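Local coordinates for protein HRI1 (Saccharomyces cerevisiae, PDB 3RBY) that is of unknown function and non-essential, but interacts with the protein kinase HRR25 and may interact with SEC72, at residues Asp30-Phe39 with Phe51-Val62; Val133-Val141 with Ile171-Gly179. One frame throughout, in Å; residues are numbered along the deposited sequence.

Interaction 1. Residues Asp30-Phe39 with Phe51-Val62; sequences DGHYISLRPF and FEWAFAGTNETV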
loop_
_atom_site.group_PDB
_atom_site.type_symbol
_atom_site.label_atom_id
_atom_site.label_comp_id
_atom_site.label_asym_id
_atom_site.label_seq_id
_atom_site.Cartn_x
_atom_site.Cartn_y
_atom_site.Cartn_z
ATOM N N ASP A 30 21.173 0.271 12.156
ATOM C CA ASP A 30 21.609 -0.208 13.467
ATOM C C ASP A 30 20.455 -0.775 14.317
ATOM O O ASP A 30 20.707 -1.442 15.327
ATOM C CB ASP A 30 22.345 0.892 14.249
ATOM C CG ASP A 30 23.688 1.240 13.646
ATOM O OD1 ASP A 30 24.043 0.664 12.588
ATOM O OD2 ASP A 30 24.381 2.108 14.232
ATOM N N GLY A 31 19.207 -0.505 13.927
ATOM C CA GLY A 31 18.052 -1.089 14.606
ATOM C C GLY A 31 17.231 -0.163 15.503
ATOM O O GLY A 31 16.269 -0.612 16.140
ATOM N N HIS A 32 17.601 1.118 15.573
ATOM C CA HIS A 32 16.818 2.104 16.324
ATOM C C HIS A 32 15.493 2.361 15.571
ATOM O O HIS A 32 15.458 2.325 14.328
ATOM C CB HIS A 32 17.615 3.399 16.492
ATOM C CG HIS A 32 19.030 3.180 16.923
ATOM N ND1 HIS A 32 19.356 2.489 18.075
ATOM C CD2 HIS A 32 20.209 3.521 16.345
ATOM C CE1 HIS A 32 20.668 2.431 18.193
ATOM N NE2 HIS A 32 21.212 3.051 17.157
ATOM N N TYR A 33 14.410 2.600 16.312
ATOM C CA TYR A 33 13.085 2.692 15.697
ATOM C C TYR A 33 12.203 3.797 16.298
ATOM O O TYR A 33 12.269 4.072 17.507
ATOM C CB TYR A 33 12.365 1.339 15.806
ATOM C CG TYR A 33 12.053 0.954 17.233
ATOM C CD1 TYR A 33 10.861 1.343 17.829
ATOM C CD2 TYR A 33 12.957 0.209 17.996
ATOM C CE1 TYR A 33 10.563 1.001 19.139
ATOM C CE2 TYR A 33 12.667 -0.141 19.318
ATOM C CZ TYR A 33 11.468 0.263 19.879
ATOM O OH TYR A 33 11.165 -0.071 21.183
ATOM N N ILE A 34 11.385 4.420 15.444
ATOM C CA ILE A 34 10.328 5.346 15.866
ATOM C C ILE A 34 9.082 5.111 15.006
ATOM O O ILE A 34 9.189 4.746 13.830
ATOM C CB ILE A 34 10.774 6.811 15.728
ATOM C CG1 ILE A 34 9.698 7.769 16.244
ATOM C CG2 ILE A 34 11.099 7.127 14.289
ATOM C CD1 ILE A 34 10.242 9.148 16.554
ATOM N N SER A 35 7.907 5.302 15.592
ATOM C CA SER A 35 6.663 5.160 14.853
ATOM C C SER A 35 5.707 6.296 15.223
ATOM O O SER A 35 5.235 6.358 16.362
ATOM C CB SER A 35 6.021 3.790 15.126
ATOM O OG SER A 35 4.910 3.551 14.274
ATOM N N LEU A 36 5.449 7.207 14.276
ATOM C CA LEU A 36 4.533 8.334 14.500
ATOM C C LEU A 36 3.207 8.023 13.818
ATOM O O LEU A 36 3.193 7.586 12.657
ATOM C CB LEU A 36 5.120 9.644 13.972
ATOM C CG LEU A 36 6.458 10.015 14.616
ATOM C CD1 LEU A 36 6.988 11.361 14.098
ATOM C CD2 LEU A 36 6.320 10.024 16.142
ATOM N N ARG A 37 2.096 8.213 14.535
ATOM C CA ARG A 37 0.783 7.792 14.013
ATOM C C ARG A 37 -0.266 8.912 14.015
ATOM O O ARG A 37 -1.345 8.771 14.594
ATOM C CB ARG A 37 0.299 6.538 14.760
ATOM C CG ARG A 37 1.438 5.479 14.885
ATOM C CD ARG A 37 0.986 4.060 15.257
ATOM N NE ARG A 37 2.090 3.125 15.050
ATOM C CZ ARG A 37 2.033 1.802 15.189
ATOM N NH1 ARG A 37 0.909 1.207 15.557
ATOM N NH2 ARG A 37 3.119 1.068 14.944
ATOM N N PRO A 38 0.046 10.027 13.339
ATOM C CA PRO A 38 -0.879 11.173 13.316
ATOM C C PRO A 38 -2.185 10.781 12.636
ATOM O O PRO A 38 -2.136 10.072 11.631
ATOM C CB PRO A 38 -0.130 12.207 12.464
ATOM C CG PRO A 38 0.736 11.373 11.554
ATOM C CD PRO A 38 1.124 10.150 12.342
ATOM N N PHE A 39 -3.328 11.197 13.177
ATOM C CA PHE A 39 -4.607 11.012 12.477
ATOM C C PHE A 39 -4.630 11.816 11.184
ATOM O O PHE A 39 -4.005 12.887 11.104
ATOM C CB PHE A 39 -5.768 11.497 13.341
ATOM C CG PHE A 39 -5.989 10.684 14.571
ATOM C CD1 PHE A 39 -5.814 11.245 15.828
ATOM C CD2 PHE A 39 -6.377 9.353 14.470
ATOM C CE1 PHE A 39 -6.038 10.480 16.969
ATOM C CE2 PHE A 39 -6.592 8.583 15.591
ATOM C CZ PHE A 39 -6.429 9.137 16.845
ATOM N N PHE A 51 -2.742 12.340 17.422
ATOM C CA PHE A 51 -2.041 11.082 17.182
ATOM C C PHE A 51 -2.817 9.936 17.788
ATOM O O PHE A 51 -3.313 10.051 18.921
ATOM C CB PHE A 51 -0.668 11.102 17.847
ATOM C CG PHE A 51 0.210 12.226 17.390
ATOM C CD1 PHE A 51 0.253 13.429 18.089
ATOM C CD2 PHE A 51 1.001 12.078 16.268
ATOM C CE1 PHE A 51 1.073 14.463 17.666
ATOM C CE2 PHE A 51 1.824 13.105 15.840
ATOM C CZ PHE A 51 1.859 14.305 16.534
ATOM N N GLU A 52 -2.893 8.826 17.065
ATOM C CA GLU A 52 -3.530 7.624 17.576
ATOM C C GLU A 52 -2.563 7.060 18.609
ATOM O O GLU A 52 -2.974 6.507 19.629
ATOM C CB GLU A 52 -3.918 6.694 16.428
ATOM C CG GLU A 52 -4.099 5.243 16.836
ATOM C CD GLU A 52 -4.301 4.326 15.646
ATOM O OE1 GLU A 52 -3.340 3.628 15.262
ATOM O OE2 GLU A 52 -5.421 4.305 15.093
ATOM N N TRP A 53 -1.272 7.212 18.332
ATOM C CA TRP A 53 -0.222 6.732 19.222
ATOM C C TRP A 53 1.156 7.095 18.673
ATOM O O TRP A 53 1.281 7.556 17.539
ATOM C CB TRP A 53 -0.367 5.212 19.313
ATOM C CG TRP A 53 0.479 4.591 20.381
ATOM C CD1 TRP A 53 0.867 5.166 21.556
ATOM C CD2 TRP A 53 1.043 3.274 20.374
ATOM N NE1 TRP A 53 1.636 4.290 22.280
ATOM C CE2 TRP A 53 1.759 3.120 21.576
ATOM C CE3 TRP A 53 1.011 2.210 19.467
ATOM C CZ2 TRP A 53 2.439 1.947 21.896
ATOM C CZ3 TRP A 53 1.684 1.047 19.786
ATOM C CH2 TRP A 53 2.389 0.924 20.990
ATOM N N ALA A 54 2.186 6.882 19.485
ATOM C CA ALA A 54 3.558 7.173 19.085
ATOM C C ALA A 54 4.538 6.480 20.023
ATOM O O ALA A 54 4.340 6.468 21.238
ATOM C CB ALA A 54 3.802 8.672 19.071
ATOM N N PHE A 55 5.594 5.901 19.461
ATOM C CA PHE A 55 6.576 5.192 20.267
ATOM C C PHE A 55 7.923 5.163 19.564
ATOM O O PHE A 55 8.020 5.433 18.360
ATOM C CB PHE A 55 6.104 3.774 20.629
ATOM C CG PHE A 55 5.939 2.834 19.446
ATOM C CD1 PHE A 55 4.667 2.513 18.965
ATOM C CD2 PHE A 55 7.043 2.236 18.846
ATOM C CE1 PHE A 55 4.499 1.625 17.890
ATOM C CE2 PHE A 55 6.886 1.338 17.774
ATOM C CZ PHE A 55 5.608 1.036 17.296
ATOM N N ALA A 56 8.961 4.858 20.334
ATOM C CA ALA A 56 10.318 4.821 19.813
ATOM C C ALA A 56 11.200 4.063 20.799
ATOM O O ALA A 56 10.845 3.899 21.975
ATOM C CB ALA A 56 10.846 6.234 19.587
ATOM N N GLY A 57 12.339 3.587 20.323
ATOM C CA GLY A 57 13.280 2.919 21.197
ATOM C C GLY A 57 14.576 2.771 20.448
ATOM O O GLY A 57 14.583 2.667 19.214
ATOM N N THR A 58 15.678 2.785 21.189
ATOM C CA THR A 58 16.989 2.462 20.626
ATOM C C THR A 58 17.054 0.950 20.430
ATOM O O THR A 58 16.171 0.224 20.913
ATOM C CB THR A 58 18.109 3.003 21.535
ATOM O OG1 THR A 58 17.795 2.673 22.894
ATOM C CG2 THR A 58 18.187 4.557 21.407
ATOM N N ASN A 59 18.056 0.464 19.706
ATOM C CA ASN A 59 18.021 -0.933 19.299
ATOM C C ASN A 59 17.847 -1.954 20.433
ATOM O O ASN A 59 17.178 -2.982 20.246
ATOM C CB ASN A 59 19.201 -1.313 18.375
ATOM C CG ASN A 59 20.581 -0.967 18.972
ATOM O OD1 ASN A 59 20.706 -0.589 20.148
ATOM N ND2 ASN A 59 21.621 -1.107 18.149
ATOM N N GLU A 60 18.421 -1.689 21.605
ATOM C CA GLU A 60 18.362 -2.693 22.681
ATOM C C GLU A 60 16.964 -2.853 23.280
ATOM O O GLU A 60 16.741 -3.768 24.070
ATOM C CB GLU A 60 19.375 -2.400 23.794
ATOM C CG GLU A 60 18.909 -1.364 24.819
ATOM C CD GLU A 60 18.977 0.054 24.274
ATOM O OE1 GLU A 60 19.589 0.261 23.189
ATOM O OE2 GLU A 60 18.427 0.958 24.939
ATOM N N THR A 61 16.024 -1.980 22.918
ATOM C CA THR A 61 14.676 -2.072 23.499
ATOM C C THR A 61 13.741 -3.017 22.744
ATOM O O THR A 61 12.561 -3.143 23.090
ATOM C CB THR A 61 13.999 -0.694 23.631
ATOM O OG1 THR A 61 13.785 -0.134 22.324
ATOM C CG2 THR A 61 14.872 0.234 24.463
ATOM N N VAL A 62 14.262 -3.675 21.714
ATOM C CA VAL A 62 13.461 -4.652 20.988
ATOM C C VAL A 62 14.328 -5.857 20.657
ATOM O O VAL A 62 15.454 -5.706 20.179
ATOM C CB VAL A 62 12.801 -4.046 19.709
ATOM C CG1 VAL A 62 13.845 -3.368 18.811
ATOM C CG2 VAL A 62 12.041 -5.109 18.937
HETATM O O HOH W 1 -1.543 2.575 16.632
#

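Interaction 2. Residues Val133-Val141 with Ile171-Gly179; sequences VDPSREDLV and IVIGRWIQG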
loop_
_atom_site.group_PDB
_atom_site.type_symbol
_atom_site.label_atom_id
_atom_site.label_comp_id
_atom_site.label_asym_id
_atom_site.label_seq_id
_atom_site.Cartn_x
_atom_site.Cartn_y
_atom_site.Cartn_z
ATOM N N VAL A 133 8.408 0.929 1.830
ATOM C CA VAL A 133 8.393 2.038 0.905
ATOM C C VAL A 133 9.860 2.464 0.660
ATOM O O VAL A 133 10.753 2.110 1.445
ATOM C CB VAL A 133 7.449 3.127 1.503
ATOM C CG1 VAL A 133 8.179 4.380 1.928
ATOM C CG2 VAL A 133 6.282 3.419 0.566
ATOM N N ASP A 134 10.127 3.177 -0.430
ATOM C CA ASP A 134 11.508 3.499 -0.803
ATOM C C ASP A 134 11.884 4.863 -0.244
ATOM O O ASP A 134 11.419 5.898 -0.745
ATOM C CB ASP A 134 11.686 3.481 -2.323
ATOM C CG ASP A 134 13.098 3.887 -2.763
ATOM O OD1 ASP A 134 13.842 4.473 -1.947
ATOM O OD2 ASP A 134 13.461 3.630 -3.935
ATOM N N PRO A 135 12.726 4.867 0.803
ATOM C CA PRO A 135 13.027 6.083 1.573
ATOM C C PRO A 135 13.819 7.104 0.788
ATOM O O PRO A 135 13.913 8.255 1.210
ATOM C CB PRO A 135 13.862 5.563 2.760
ATOM C CG PRO A 135 14.370 4.232 2.333
ATOM C CD PRO A 135 13.313 3.664 1.420
ATOM N N SER A 136 14.385 6.689 -0.334
ATOM C CA SER A 136 15.167 7.612 -1.143
ATOM C C SER A 136 14.303 8.443 -2.098
ATOM O O SER A 136 14.842 9.266 -2.832
ATOM C CB SER A 136 16.272 6.881 -1.897
ATOM O OG SER A 136 15.743 5.884 -2.752
ATOM N N ARG A 137 12.977 8.246 -2.066
ATOM C CA ARG A 137 12.037 9.047 -2.871
ATOM C C ARG A 137 11.281 10.053 -2.019
ATOM O O ARG A 137 11.014 9.791 -0.839
ATOM C CB ARG A 137 11.004 8.144 -3.540
ATOM C CG ARG A 137 11.619 6.886 -4.092
ATOM C CD ARG A 137 12.574 7.240 -5.198
ATOM N NE ARG A 137 11.921 7.123 -6.494
ATOM C CZ ARG A 137 12.211 6.173 -7.385
ATOM N NH1 ARG A 137 11.549 6.131 -8.533
ATOM N NH2 ARG A 137 13.169 5.273 -7.134
ATOM N N GLU A 138 10.907 11.188 -2.612
ATOM C CA GLU A 138 10.065 12.157 -1.896
ATOM C C GLU A 138 8.573 11.779 -1.900
ATOM O O GLU A 138 7.798 12.270 -1.077
ATOM C CB GLU A 138 10.281 13.581 -2.407
ATOM C CG GLU A 138 9.484 13.965 -3.651
ATOM C CD GLU A 138 9.781 15.395 -4.100
ATOM O OE1 GLU A 138 9.024 15.929 -4.937
ATOM O OE2 GLU A 138 10.779 15.983 -3.618
ATOM N N ASP A 139 8.179 10.896 -2.812
ATOM C CA ASP A 139 6.840 10.313 -2.782
ATOM C C ASP A 139 6.849 8.962 -2.049
ATOM O O ASP A 139 7.906 8.381 -1.786
ATOM C CB ASP A 139 6.339 10.118 -4.212
ATOM C CG ASP A 139 6.095 11.426 -4.923
ATOM O OD1 ASP A 139 5.282 12.237 -4.416
ATOM O OD2 ASP A 139 6.724 11.644 -5.976
ATOM N N LEU A 140 5.657 8.458 -1.753
ATOM C CA LEU A 140 5.506 7.142 -1.151
ATOM C C LEU A 140 5.423 6.080 -2.242
ATOM O O LEU A 140 4.344 5.792 -2.754
ATOM C CB LEU A 140 4.246 7.094 -0.285
ATOM C CG LEU A 140 4.430 7.257 1.224
ATOM C CD1 LEU A 140 5.381 8.402 1.531
ATOM C CD2 LEU A 140 3.087 7.475 1.900
ATOM N N VAL A 141 6.567 5.505 -2.600
ATOM C CA VAL A 141 6.609 4.490 -3.648
ATOM C C VAL A 141 6.752 3.085 -3.072
ATOM O O VAL A 141 7.619 2.828 -2.238
ATOM C CB VAL A 141 7.750 4.749 -4.650
ATOM C CG1 VAL A 141 8.368 6.116 -4.411
ATOM C CG2 VAL A 141 8.799 3.654 -4.555
ATOM N N ILE A 171 15.419 9.921 13.751
ATOM C CA ILE A 171 15.859 8.851 12.852
ATOM C C ILE A 171 15.711 9.296 11.405
ATOM O O ILE A 171 14.595 9.601 10.946
ATOM C CB ILE A 171 15.079 7.533 13.102
ATOM C CG1 ILE A 171 15.399 6.997 14.497
ATOM C CG2 ILE A 171 15.423 6.496 12.028
ATOM C CD1 ILE A 171 14.586 5.799 14.900
ATOM N N VAL A 172 16.849 9.351 10.706
ATOM C CA VAL A 172 16.914 9.820 9.328
ATOM C C VAL A 172 17.108 8.633 8.367
ATOM O O VAL A 172 18.176 7.999 8.346
ATOM C CB VAL A 172 18.080 10.850 9.141
ATOM C CG1 VAL A 172 18.124 11.396 7.714
ATOM C CG2 VAL A 172 17.950 12.005 10.118
ATOM N N ILE A 173 16.086 8.340 7.566
ATOM C CA ILE A 173 16.215 7.315 6.535
ATOM C C ILE A 173 15.957 7.884 5.139
ATOM O O ILE A 173 14.817 8.272 4.788
ATOM C CB ILE A 173 15.280 6.131 6.789
ATOM C CG1 ILE A 173 15.463 5.630 8.229
ATOM C CG2 ILE A 173 15.549 5.018 5.764
ATOM C CD1 ILE A 173 14.562 4.462 8.578
ATOM N N GLY A 174 17.014 7.916 4.334
ATOM C CA GLY A 174 16.937 8.569 3.043
ATOM C C GLY A 174 16.413 9.986 3.201
ATOM O O GLY A 174 17.012 10.799 3.937
ATOM N N ARG A 175 15.290 10.277 2.538
ATOM C CA ARG A 175 14.710 11.613 2.583
ATOM C C ARG A 175 13.770 11.833 3.763
ATOM O O ARG A 175 13.355 12.965 4.029
ATOM C CB ARG A 175 13.976 11.913 1.282
ATOM C CG ARG A 175 14.886 12.030 0.055
ATOM C CD ARG A 175 14.021 12.312 -1.162
ATOM N NE ARG A 175 14.604 13.307 -2.056
ATOM C CZ ARG A 175 15.652 13.059 -2.827
ATOM N NH1 ARG A 175 16.231 11.862 -2.787
ATOM N NH2 ARG A 175 16.128 14.007 -3.620
ATOM N N TRP A 176 13.454 10.762 4.485
ATOM C CA TRP A 176 12.403 10.824 5.513
ATOM C C TRP A 176 12.928 10.851 6.953
ATOM O O TRP A 176 13.589 9.911 7.412
ATOM C CB TRP A 176 11.432 9.656 5.359
ATOM C CG TRP A 176 10.686 9.641 4.062
ATOM C CD1 TRP A 176 11.147 9.193 2.858
ATOM C CD2 TRP A 176 9.323 10.071 3.839
ATOM N NE1 TRP A 176 10.167 9.330 1.897
ATOM C CE2 TRP A 176 9.039 9.864 2.469
ATOM C CE3 TRP A 176 8.331 10.623 4.657
ATOM C CZ2 TRP A 176 7.786 10.186 1.895
ATOM C CZ3 TRP A 176 7.080 10.939 4.091
ATOM C CH2 TRP A 176 6.822 10.718 2.727
ATOM N N ILE A 177 12.590 11.920 7.670
ATOM C CA ILE A 177 13.045 12.098 9.036
ATOM C C ILE A 177 11.863 12.064 9.997
ATOM O O ILE A 177 10.887 12.794 9.811
ATOM C CB ILE A 177 13.770 13.449 9.209
ATOM C CG1 ILE A 177 15.086 13.471 8.411
ATOM C CG2 ILE A 177 14.037 13.737 10.678
ATOM C CD1 ILE A 177 14.988 14.189 7.074
ATOM N N GLN A 178 11.952 11.219 11.024
ATOM C CA GLN A 178 10.992 11.243 12.116
ATOM C C GLN A 178 11.731 11.383 13.439
ATOM O O GLN A 178 12.816 10.810 13.615
ATOM C CB GLN A 178 10.122 9.997 12.113
ATOM C CG GLN A 178 9.239 9.880 10.893
ATOM C CD GLN A 178 8.192 8.812 11.067
ATOM O OE1 GLN A 178 6.985 9.109 11.096
ATOM N NE2 GLN A 178 8.636 7.560 11.195
ATOM N N GLY A 179 11.148 12.158 14.349
ATOM C CA GLY A 179 11.789 12.460 15.611
ATOM C C GLY A 179 10.822 12.721 16.758
ATOM O O GLY A 179 9.651 13.059 16.543
#

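Interaction 1. Residues Asp30-Phe39 with Phe51-Val62
Tyr33 folds back over the strand it pairs with: its ring lies flat on the backbone of Gly57, whose CA sits 3.8 Å from the ring centroid in a CH-pi contact. A chi1 of 66°, which sets CG between the backbone N and the carbonyl carbon, turns the ring this way, and its hydroxyl donates to Thr61 OG1 at 2.9 Å. Phe55 does the reverse, laying its ring face against Ser35 CB while its edge meets Tyr33 CE1. Farther round that edge, Phe55 CE1 meets one face of the Arg37 guanidinium, 3.3 Å from NH2, with the planes inclined at 58°. NE and NH2 of Arg37 both grip Ser35 OG, in the guanidinium plane; Ser35 OG also hydrogen-bonds Ser25 OG. Strands 33-38 and 53-57 are antiparallel neighbours in the ten-stranded sheet of this beta-barrel protein; Tyr33 with Gly57 and Ser35 with Phe55 exchange paired backbone bonds, and a beta bulge between Leu36 and Pro38 shifts the register by one. On the other face, Ile34 meets Ala56 and Leu36 meets Ala54, beneath strands 176-183 and 192-199. The ends are more polar and partly exposed. At the bulge a water links Arg37 NH1 to Glu52 OE1; Arg37 also salt-bridges Glu128, and Glu52 Arg8. One face of the Phe39 ring covers Glu52 N. At the far end, Asn59 gives its backbone N to His32 ND1 (2.9 Å) and its ND2 to Asp30 O (3.0 Å).

Interaction 2. Residues Val133-Val141 with Ile171-Gly179
Three hydrogen bonds, all accepted by backbone carbonyls of Pro135, Ser136 and Arg137, fasten the hairpin end at Gly174-Trp176 to the 133-141 loop. The straightest runs from Arg175 N to Pro135 O, 2.8 Å long with an angle of 173° at the hydrogen. Trp176 uses its indole: NE1 reaches Arg137 O at 2.9 Å, almost in line with that carbonyl bond although the oxygen is tilted from the ring plane. With chi1 at -62°, the indole CG stands anti to the carbonyl carbon, and the pyrrole edge is presented to the loop, where Pro135 O also lies close to CD1. The third bond, Arg175 NH1 to Ser136 O, is weak.

Both partners are turns. The loop makes a type I beta turn from Asp134 to Arg137, braced by an Asx turn in which Asp134 OD1 accepts from Ser136 N (2.8 Å) as well as from Ser136 OG. Opposite it, a type II' turn from Ile173 to Trp176 closes the beta hairpin of strands 166-173 and 176-183, with Gly174 at the positive-phi position and its CA 3.6 Å from Pro135 O.

Apolar contact centres on Pro135, whose CB packs against the CG2 branch of Ile173 at 3.5 Å. The aliphatic run of Arg175 passes the loop backbone, its CD 3.6 Å from Glu138 N.

Several charged groups also have partners beyond the two segments. Arg175 forms a salt bridge with Asp201, whose backbone N donates to Glu138 OE2. Arg137 and Asp139 exchange salt bridges with Asp139 and Arg137 of the second subunit, which places this loop at the dimer interface.

Interaction 1 lies near the centre of the fold with most of its touching residues buried; interaction 2, about 15 Å away between centres, is farther out, at the subunit interface, with several partly exposed residues. The first pairs neighbouring strands of the ten-stranded sheet; the second joins a loop leaving that sheet to a hairpin of the seven-stranded one. Their chemistry follows: an antiparallel backbone ladder interrupted by a bulge, with aromatic packing, against turn carbonyls met by an indole N-H and an arginine. The two touch where the sheets face each other. Ile171 CD1 packs 3.4 Å from Tyr33 C, and Gln178 OE1 lies 3.5 Å from Leu36 CB, so the same hairpin also packs on strand 33-38.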